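Local coordinates for beta-agarase (Persicobacter, PDB 6AII), which hydrolyses agarose, probably cleaving the beta-1,4 linkages of the polysaccharide as a glycoside hydrolase family 16 enzyme and releasing neoagarobiose, at residues Val221-Lys224 with His228-Tyr231; His98-Thr103 with Gly296-Asp301; Thr42-Lys47 with Glu67-Ser72. All blocks are in the same frame, centred on the assembly; numbering follows the deposited sequence.

Contact 1. Residues Val221-Lys224 with His228-Tyr231; sequences VYWK and HLEY
Lys224 lays its aliphatic chain across the imidazole of His228: CD sits over one ring face, 4.0 Å from the ring centroid, in a CH-pi contact. CG of Lys224 stands opposite its own backbone N (chi1 174°) and the chain runs on fully extended, which carries the ammonium beyond the ring to a water that it shares with Glu230. That water accepts from NZ and donates to Glu230 OE2. The same OE2 takes a bond from His228 NE2 at 2.7 Å; the carboxylate oxygen is met on its anti side, somewhat out of the carboxylate plane, and itself lies close to the imidazole plane, so the ring's rotation is fixed while Ser242 holds ND1. The other oxygen, OE1, touches the edge of the Tyr222 ring at CD2 (3.5 Å), with carboxylate and ring planes nearly perpendicular at 84°, and is hydrogen-bonded to Tyr232. Lys224 CB meanwhile covers one face of the Tyr222 ring.

These side chains ride on a tight antiparallel beta hairpin formed by strands 217-225 and 228-233, within one of the two large sheets of the GH16 beta-sandwich. Tyr222 and Glu230 form a hydrogen-bonded pair, with Tyr222 N to Glu230 O at 2.7 Å and Glu230 N to Tyr222 O at 2.9 Å; Lys224 N to His228 O adds a third rung.

Val221, Trp223, Leu229 and Tyr231 share the opposite face, Val221 packing on Ile148 and both Trp223 and Leu229 on Ile146. Val221 CG2 lies over one face of the Tyr231 ring, 4.2 Å from its centroid, in a CH-pi contact; Tyr231 OH is hydrogen-bonded to Ser176 O. Leu229 CD2 approaches Trp223 CD1 obliquely at 3.8 Å, and the indole NE1 is hydrogen-bonded to the carbonyl oxygen of Leu276.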
loop_
_atom_site.group_PDB
_atom_site.type_symbol
_atom_site.label_atom_id
_atom_site.label_comp_id
_atom_site.label_asym_id
_atom_site.label_seq_id
_atom_site.Cartn_x
_atom_site.Cartn_y
_atom_site.Cartn_z
ATOM N N VAL A 221 -4.308 8.877 1.527
ATOM C CA VAL A 221 -3.518 9.965 0.898
ATOM C C VAL A 221 -4.482 10.950 0.250
ATOM O O VAL A 221 -5.445 10.504 -0.357
ATOM C CB VAL A 221 -2.508 9.424 -0.114
ATOM C CG1 VAL A 221 -3.174 8.817 -1.335
ATOM C CG2 VAL A 221 -1.536 10.487 -0.581
ATOM N N TYR A 222 -4.163 12.237 0.396
ATOM C CA TYR A 222 -4.798 13.272 -0.392
ATOM C C TYR A 222 -3.795 13.650 -1.481
ATOM O O TYR A 222 -2.779 14.272 -1.212
ATOM C CB TYR A 222 -5.187 14.478 0.471
ATOM C CG TYR A 222 -5.882 15.631 -0.240
ATOM C CD1 TYR A 222 -6.584 15.404 -1.418
ATOM C CD2 TYR A 222 -5.872 16.898 0.317
ATOM C CE1 TYR A 222 -7.250 16.453 -2.045
ATOM C CE2 TYR A 222 -6.569 17.941 -0.288
ATOM C CZ TYR A 222 -7.234 17.707 -1.468
ATOM O OH TYR A 222 -7.950 18.677 -2.144
ATOM N N TRP A 223 -4.112 13.245 -2.697
ATOM C CA TRP A 223 -3.381 13.655 -3.852
ATOM C C TRP A 223 -4.064 14.934 -4.392
ATOM O O TRP A 223 -5.049 14.825 -5.103
ATOM C CB TRP A 223 -3.352 12.533 -4.876
ATOM C CG TRP A 223 -2.688 12.792 -6.198
ATOM C CD1 TRP A 223 -1.874 13.833 -6.563
ATOM C CD2 TRP A 223 -2.886 11.978 -7.371
ATOM N NE1 TRP A 223 -1.490 13.641 -7.879
ATOM C CE2 TRP A 223 -2.129 12.558 -8.402
ATOM C CE3 TRP A 223 -3.585 10.768 -7.604
ATOM C CZ2 TRP A 223 -2.085 11.971 -9.686
ATOM C CZ3 TRP A 223 -3.542 10.210 -8.868
ATOM C CH2 TRP A 223 -2.778 10.807 -9.881
ATOM N N LYS A 224 -3.588 16.040 -3.908
ATOM C CA LYS A 224 -4.312 17.313 -4.003
ATOM C C LYS A 224 -4.086 17.957 -5.392
ATOM O O LYS A 224 -5.045 18.414 -6.077
ATOM C CB LYS A 224 -3.868 18.259 -2.905
ATOM C CG LYS A 224 -4.478 19.637 -3.030
ATOM C CD LYS A 224 -4.134 20.499 -1.825
ATOM C CE LYS A 224 -4.682 21.906 -1.875
ATOM N NZ LYS A 224 -4.363 22.553 -0.582
ATOM N N HIS A 228 1.573 17.988 -4.736
ATOM C CA HIS A 228 1.077 18.072 -3.342
ATOM C C HIS A 228 0.453 16.729 -2.932
ATOM O O HIS A 228 -0.640 16.365 -3.436
ATOM C CB HIS A 228 0.119 19.244 -3.157
ATOM C CG HIS A 228 -0.179 19.521 -1.707
ATOM N ND1 HIS A 228 0.362 20.569 -1.015
ATOM C CD2 HIS A 228 -0.993 18.902 -0.819
ATOM C CE1 HIS A 228 -0.099 20.606 0.233
ATOM N NE2 HIS A 228 -0.943 19.580 0.370
ATOM N N LEU A 229 1.064 16.088 -1.914
ATOM C CA LEU A 229 0.539 14.849 -1.355
ATOM C C LEU A 229 0.478 14.997 0.176
ATOM O O LEU A 229 1.400 15.581 0.778
ATOM C CB LEU A 229 1.499 13.698 -1.643
ATOM C CG LEU A 229 1.711 13.260 -3.073
ATOM C CD1 LEU A 229 2.757 12.146 -3.078
ATOM C CD2 LEU A 229 0.417 12.796 -3.697
ATOM N N GLU A 230 -0.629 14.529 0.756
ATOM C CA GLU A 230 -0.727 14.518 2.202
ATOM C C GLU A 230 -1.103 13.120 2.635
ATOM O O GLU A 230 -1.995 12.488 2.062
ATOM C CB GLU A 230 -1.811 15.451 2.756
ATOM C CG GLU A 230 -1.626 16.900 2.315
ATOM C CD GLU A 230 -2.783 17.819 2.660
ATOM O OE1 GLU A 230 -3.837 17.337 3.176
ATOM O OE2 GLU A 230 -2.669 19.032 2.311
ATOM N N TYR A 231 -0.449 12.619 3.718
ATOM C CA TYR A 231 -0.762 11.246 4.254
ATOM C C TYR A 231 -1.383 11.337 5.657
ATOM O O TYR A 231 -1.015 12.196 6.484
ATOM C CB TYR A 231 0.557 10.473 4.367
ATOM C CG TYR A 231 1.234 10.196 3.061
ATOM C CD1 TYR A 231 2.076 11.153 2.515
ATOM C CD2 TYR A 231 1.088 8.998 2.384
ATOM C CE1 TYR A 231 2.735 10.947 1.311
ATOM C CE2 TYR A 231 1.720 8.792 1.151
ATOM C CZ TYR A 231 2.563 9.758 0.642
ATOM O OH TYR A 231 3.208 9.528 -0.539
HETATM O O HOH W 1 -4.447 20.834 1.793
#

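Contact 2. Residues His98-Thr103 with Gly296-Asp301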
loop_
_atom_site.group_PDB
_atom_site.type_symbol
_atom_site.label_atom_id
_atom_site.label_comp_id
_atom_site.label_asym_id
_atom_site.label_seq_id
_atom_site.Cartn_x
_atom_site.Cartn_y
_atom_site.Cartn_z
ATOM N N HIS A 98 17.665 -18.127 -6.676
ATOM C CA HIS A 98 17.527 -18.875 -5.440
ATOM C C HIS A 98 16.185 -19.575 -5.389
ATOM O O HIS A 98 15.239 -19.100 -6.008
ATOM C CB HIS A 98 17.580 -17.901 -4.242
ATOM C CG HIS A 98 18.867 -17.127 -4.251
ATOM N ND1 HIS A 98 19.879 -17.464 -3.408
ATOM C CD2 HIS A 98 19.273 -16.051 -4.968
ATOM C CE1 HIS A 98 20.857 -16.604 -3.594
ATOM N NE2 HIS A 98 20.555 -15.778 -4.572
ATOM N N THR A 99 16.131 -20.663 -4.628
ATOM C CA THR A 99 14.911 -21.431 -4.528
ATOM C C THR A 99 14.485 -21.454 -3.061
ATOM O O THR A 99 15.293 -21.698 -2.169
ATOM C CB THR A 99 15.108 -22.865 -5.035
ATOM O OG1 THR A 99 15.537 -22.740 -6.391
ATOM C CG2 THR A 99 13.843 -23.688 -4.962
ATOM N N LEU A 100 13.186 -21.243 -2.812
ATOM C CA LEU A 100 12.598 -21.403 -1.516
ATOM C C LEU A 100 11.237 -22.084 -1.663
ATOM O O LEU A 100 10.638 -21.979 -2.690
ATOM C CB LEU A 100 12.393 -20.031 -0.834
ATOM C CG LEU A 100 13.663 -19.325 -0.337
ATOM C CD1 LEU A 100 13.315 -17.943 0.171
ATOM C CD2 LEU A 100 14.355 -20.105 0.791
ATOM N N PRO A 101 10.732 -22.652 -0.555
ATOM C CA PRO A 101 9.289 -22.968 -0.486
ATOM C C PRO A 101 8.522 -21.683 -0.834
ATOM O O PRO A 101 8.798 -20.609 -0.281
ATOM C CB PRO A 101 9.034 -23.460 0.951
ATOM C CG PRO A 101 10.425 -23.851 1.442
ATOM C CD PRO A 101 11.325 -22.812 0.798
ATOM N N ALA A 102 7.554 -21.801 -1.713
ATOM C CA ALA A 102 6.761 -20.645 -2.099
ATOM C C ALA A 102 5.697 -20.332 -1.027
ATOM O O ALA A 102 5.378 -21.145 -0.138
ATOM C CB ALA A 102 6.092 -20.911 -3.407
ATOM N N THR A 103 5.180 -19.124 -1.145
ATOM C CA THR A 103 3.963 -18.780 -0.392
ATOM C C THR A 103 2.921 -18.314 -1.393
ATOM O O THR A 103 3.154 -17.318 -2.135
ATOM C CB THR A 103 4.272 -17.742 0.700
ATOM O OG1 THR A 103 5.393 -18.135 1.481
ATOM C CG2 THR A 103 3.053 -17.450 1.580
ATOM N N GLY A 296 15.403 -14.428 5.630
ATOM C CA GLY A 296 14.688 -15.221 6.546
ATOM C C GLY A 296 13.420 -14.529 7.069
ATOM O O GLY A 296 12.665 -15.147 7.856
ATOM N N ARG A 297 13.169 -13.307 6.553
ATOM C CA ARG A 297 11.938 -12.548 6.905
ATOM C C ARG A 297 10.830 -13.006 5.936
ATOM O O ARG A 297 10.380 -12.309 5.042
ATOM C CB ARG A 297 12.224 -11.051 6.867
ATOM C CG ARG A 297 13.170 -10.593 7.983
ATOM C CD ARG A 297 13.461 -9.097 8.018
ATOM N NE ARG A 297 13.914 -8.606 6.750
ATOM C CZ ARG A 297 15.167 -8.316 6.423
ATOM N NH1 ARG A 297 16.155 -8.612 7.258
ATOM N NH2 ARG A 297 15.395 -7.700 5.285
ATOM N N TYR A 298 10.306 -14.156 6.303
ATOM C CA TYR A 298 9.487 -14.959 5.478
ATOM C C TYR A 298 8.740 -15.943 6.386
ATOM O O TYR A 298 9.350 -16.480 7.319
ATOM C CB TYR A 298 10.473 -15.737 4.569
ATOM C CG TYR A 298 9.805 -16.510 3.483
ATOM C CD1 TYR A 298 9.951 -17.879 3.294
ATOM C CD2 TYR A 298 8.913 -15.808 2.671
ATOM C CE1 TYR A 298 9.358 -18.510 2.213
ATOM C CE2 TYR A 298 8.251 -16.441 1.637
ATOM C CZ TYR A 298 8.502 -17.782 1.383
ATOM O OH TYR A 298 7.783 -18.282 0.360
ATOM N N PRO A 299 7.433 -16.202 6.206
ATOM C CA PRO A 299 6.746 -17.066 7.225
ATOM C C PRO A 299 7.327 -18.480 7.329
ATOM O O PRO A 299 7.627 -19.079 6.288
ATOM C CB PRO A 299 5.324 -17.146 6.744
ATOM C CG PRO A 299 5.135 -15.861 5.968
ATOM C CD PRO A 299 6.454 -15.721 5.247
ATOM N N THR A 300 7.578 -18.895 8.539
ATOM C CA THR A 300 7.978 -20.317 8.747
ATOM C C THR A 300 6.747 -21.180 8.547
ATOM O O THR A 300 5.642 -20.750 8.686
ATOM C CB THR A 300 8.590 -20.539 10.125
ATOM O OG1 THR A 300 7.630 -20.274 11.144
ATOM C CG2 THR A 300 9.778 -19.648 10.370
ATOM N N ASP A 301 6.954 -22.502 8.357
ATOM C CA ASP A 301 5.839 -23.426 8.381
ATOM C C ASP A 301 5.092 -23.378 9.709
ATOM O O ASP A 301 3.847 -23.413 9.720
ATOM C CB ASP A 301 6.378 -24.844 8.142
ATOM C CG ASP A 301 6.871 -25.136 6.739
ATOM O OD1 ASP A 301 6.768 -24.265 5.831
ATOM O OD2 ASP A 301 7.343 -26.304 6.551
#
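The phenol of Tyr298 is gripped from two directions by one short piece of chain: its OH donates to Pro101 O and accepts from Thr103 OG1, both at 2.6 Å. The carbonyl oxygen of Pro101 lies at the ring edge, in the ring plane, and the phenol in turn meets it on a lone pair in the carbonyl plane, with a C=O...OH angle of 142°. Thr103 OG1 arrives obliquely to the ring. With CG of Tyr298 trans to the main-chain N (chi1 -172°), the ring reaches from the loop to the backbone at Pro101 and the side chain of Thr103. Leu100 CD1 adds a loose apolar touch on CE1 at 4.5 Å.

The contact joins strand 97-110 of the mixed sheet to the linker between helices 290-294 and 301-306. Gly296 ends the first helix in a Schellman motif, Arg297 centres an inverse gamma turn, and Thr300 is the N-cap of the second helix. Arg82 hydrogen-bonds to Thr103 OG1 and to the carbonyl oxygens of Ala102 and Pro299, and pairs with Asp301 in a salt bridge, so it braces both segments.

Because the phenol both gives and receives, the buried hydroxyl is satisfied on two sides, and the pair of short bonds fixes the position of the Tyr298 oxygen between the two residues.

Contact 3. Residues Thr42-Lys47 with Glu67-Ser72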
loop_
_atom_site.group_PDB
_atom_site.type_symbol
_atom_site.label_atom_id
_atom_site.label_comp_id
_atom_site.label_asym_id
_atom_site.label_seq_id
_atom_site.Cartn_x
_atom_site.Cartn_y
_atom_site.Cartn_z
ATOM N N THR A 42 -11.669 -12.623 -11.899
ATOM C CA THR A 42 -12.994 -12.086 -11.641
ATOM C C THR A 42 -12.813 -10.649 -11.173
ATOM O O THR A 42 -11.911 -10.428 -10.375
ATOM C CB THR A 42 -13.687 -12.864 -10.503
ATOM O OG1 THR A 42 -13.685 -14.281 -10.729
ATOM C CG2 THR A 42 -15.102 -12.399 -10.280
ATOM N N TYR A 43 -13.627 -9.721 -11.662
ATOM C CA TYR A 43 -13.764 -8.407 -10.999
ATOM C C TYR A 43 -14.822 -8.506 -9.906
ATOM O O TYR A 43 -16.041 -8.495 -10.186
ATOM C CB TYR A 43 -14.117 -7.253 -11.956
ATOM C CG TYR A 43 -12.938 -6.719 -12.736
ATOM C CD1 TYR A 43 -12.069 -5.801 -12.170
ATOM C CD2 TYR A 43 -12.643 -7.185 -14.004
ATOM C CE1 TYR A 43 -10.957 -5.335 -12.841
ATOM C CE2 TYR A 43 -11.520 -6.733 -14.694
ATOM C CZ TYR A 43 -10.689 -5.791 -14.115
ATOM O OH TYR A 43 -9.567 -5.289 -14.705
ATOM N N ILE A 44 -14.357 -8.563 -8.651
ATOM C CA ILE A 44 -15.228 -8.689 -7.491
ATOM C C ILE A 44 -16.040 -7.405 -7.401
ATOM O O ILE A 44 -15.518 -6.294 -7.418
ATOM C CB ILE A 44 -14.425 -8.972 -6.214
ATOM C CG1 ILE A 44 -13.553 -10.202 -6.334
ATOM C CG2 ILE A 44 -15.319 -9.056 -5.008
ATOM C CD1 ILE A 44 -12.487 -10.367 -5.279
ATOM N N ALA A 45 -17.367 -7.598 -7.353
ATOM C CA ALA A 45 -18.345 -6.525 -7.275
ATOM C C ALA A 45 -18.263 -5.607 -8.481
ATOM O O ALA A 45 -18.676 -4.452 -8.395
ATOM C CB ALA A 45 -18.182 -5.736 -5.986
ATOM N N GLY A 46 -17.660 -6.077 -9.566
ATOM C CA GLY A 46 -17.397 -5.262 -10.710
ATOM C C GLY A 46 -16.280 -4.239 -10.512
ATOM O O GLY A 46 -16.038 -3.401 -11.398
ATOM N N LYS A 47 -15.535 -4.312 -9.393
ATOM C CA LYS A 47 -14.591 -3.265 -9.045
ATOM C C LYS A 47 -13.144 -3.732 -8.777
ATOM O O LYS A 47 -12.242 -2.929 -8.945
ATOM C CB LYS A 47 -15.037 -2.564 -7.762
ATOM C CG LYS A 47 -16.341 -1.803 -7.866
ATOM C CD LYS A 47 -16.809 -1.190 -6.559
ATOM C CE LYS A 47 -18.160 -0.523 -6.739
ATOM N NZ LYS A 47 -18.690 -0.034 -5.440
ATOM N N GLU A 67 -7.291 -17.662 -6.162
ATOM C CA GLU A 67 -8.060 -18.235 -5.079
ATOM C C GLU A 67 -7.557 -17.805 -3.689
ATOM O O GLU A 67 -8.045 -18.297 -2.681
ATOM C CB GLU A 67 -8.069 -19.768 -5.146
ATOM C CG GLU A 67 -6.693 -20.400 -5.175
ATOM C CD GLU A 67 -6.131 -20.688 -6.559
ATOM O OE1 GLU A 67 -6.279 -19.843 -7.484
ATOM O OE2 GLU A 67 -5.418 -21.726 -6.669
ATOM N N ASN A 68 -6.586 -16.894 -3.637
ATOM C CA ASN A 68 -6.061 -16.371 -2.366
ATOM C C ASN A 68 -6.659 -14.979 -2.093
ATOM O O ASN A 68 -6.173 -14.280 -1.199
ATOM C CB ASN A 68 -4.535 -16.333 -2.348
ATOM C CG ASN A 68 -3.968 -17.704 -1.994
ATOM O OD1 ASN A 68 -4.226 -18.691 -2.722
ATOM N ND2 ASN A 68 -3.242 -17.835 -0.877
ATOM N N VAL A 69 -7.745 -14.641 -2.794
ATOM C CA VAL A 69 -8.530 -13.431 -2.485
ATOM C C VAL A 69 -9.982 -13.866 -2.262
ATOM O O VAL A 69 -10.577 -14.541 -3.086
ATOM C CB VAL A 69 -8.452 -12.381 -3.612
ATOM C CG1 VAL A 69 -9.376 -11.176 -3.346
ATOM C CG2 VAL A 69 -7.044 -11.874 -3.880
ATOM N N SER A 70 -10.600 -13.367 -1.197
ATOM C CA SER A 70 -12.046 -13.635 -0.980
ATOM C C SER A 70 -12.620 -12.424 -0.241
ATOM O O SER A 70 -11.912 -11.497 0.116
ATOM C CB SER A 70 -12.241 -14.903 -0.185
ATOM O OG SER A 70 -11.726 -14.754 1.121
ATOM N N VAL A 71 -13.924 -12.444 -0.076
ATOM C CA VAL A 71 -14.614 -11.447 0.746
ATOM C C VAL A 71 -15.565 -12.182 1.655
ATOM O O VAL A 71 -16.385 -12.976 1.205
ATOM C CB VAL A 71 -15.342 -10.362 -0.067
ATOM C CG1 VAL A 71 -15.907 -9.311 0.885
ATOM C CG2 VAL A 71 -14.468 -9.687 -1.107
ATOM N N SER A 72 -15.431 -11.929 2.948
ATOM C CA SER A 72 -16.269 -12.622 3.958
ATOM C C SER A 72 -16.160 -11.863 5.269
ATOM O O SER A 72 -15.164 -11.161 5.540
ATOM C CB SER A 72 -15.917 -14.085 4.200
ATOM O OG SER A 72 -14.631 -14.191 4.763
#
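Ile44 meets Val69 and Val71 where a beta turn packs over strand 69-72, which belongs to the antiparallel sheet of the GH16 beta-sandwich; the turn begins within the short strand 43-44 of the mixed sheet.

The contact across the two segments is apolar and small, burying 106 Å² in all. Ile44 points toward the strand and divides its reach between two valines that are alternate residues on it, and so share a side. The side chains meet at an angle rather than lying alongside. Tyr33 and Phe35 add to the packing around Ile44, and Val69 also rests on Val108 of strand 97-110. The Val71 side chain lies about 7 Å from the bound calcium ion but is not one of its ligands.

Hydrogen bonding serves instead to shape each segment and tie it to its surroundings. A type II turn from Tyr43 to Gly46 is closed by Gly46 N to Tyr43 O at 3.0 Å, and Lys47 N to Ile44 O follows at 2.8 Å. Lys47 NZ is bonded to the carbonyl oxygens of Ala25 and Ser28. On the strand, Ser70 pairs with Asn77 through the backbone.

Lys111 makes a cation-pi contact with the Tyr43 ring.

Within Ile44 the two branches part: CG1 is anti to the carbonyl carbon (chi1 -56°) and, with the chain extended beyond it (chi2 165°), CD1 reaches Val69 CG1 at 3.8 Å, while CG2 touches Val71 CG2 at 4.0 Å.

From the N terminus, contact 3 comes first, bringing 42-47 and 67-72 together with only 19 residues between them and joining a turn of the mixed sheet to a strand of the antiparallel sheet, which contact 1 also reaches. Contact 2 then opens at 98-103 and closes only at 296-301, fastening the mixed sheet to the linker between two short helices. The loop of 192 residues it spans holds contact 1 entirely, a local hairpin with three residues between its segments. No two contacts cross. Contacts 1 and 2 lie on opposite sides of the chain's centre, with centres about 35 Å apart, while contacts 2 and 3 approach to about 6 Å between nearest atoms without touching.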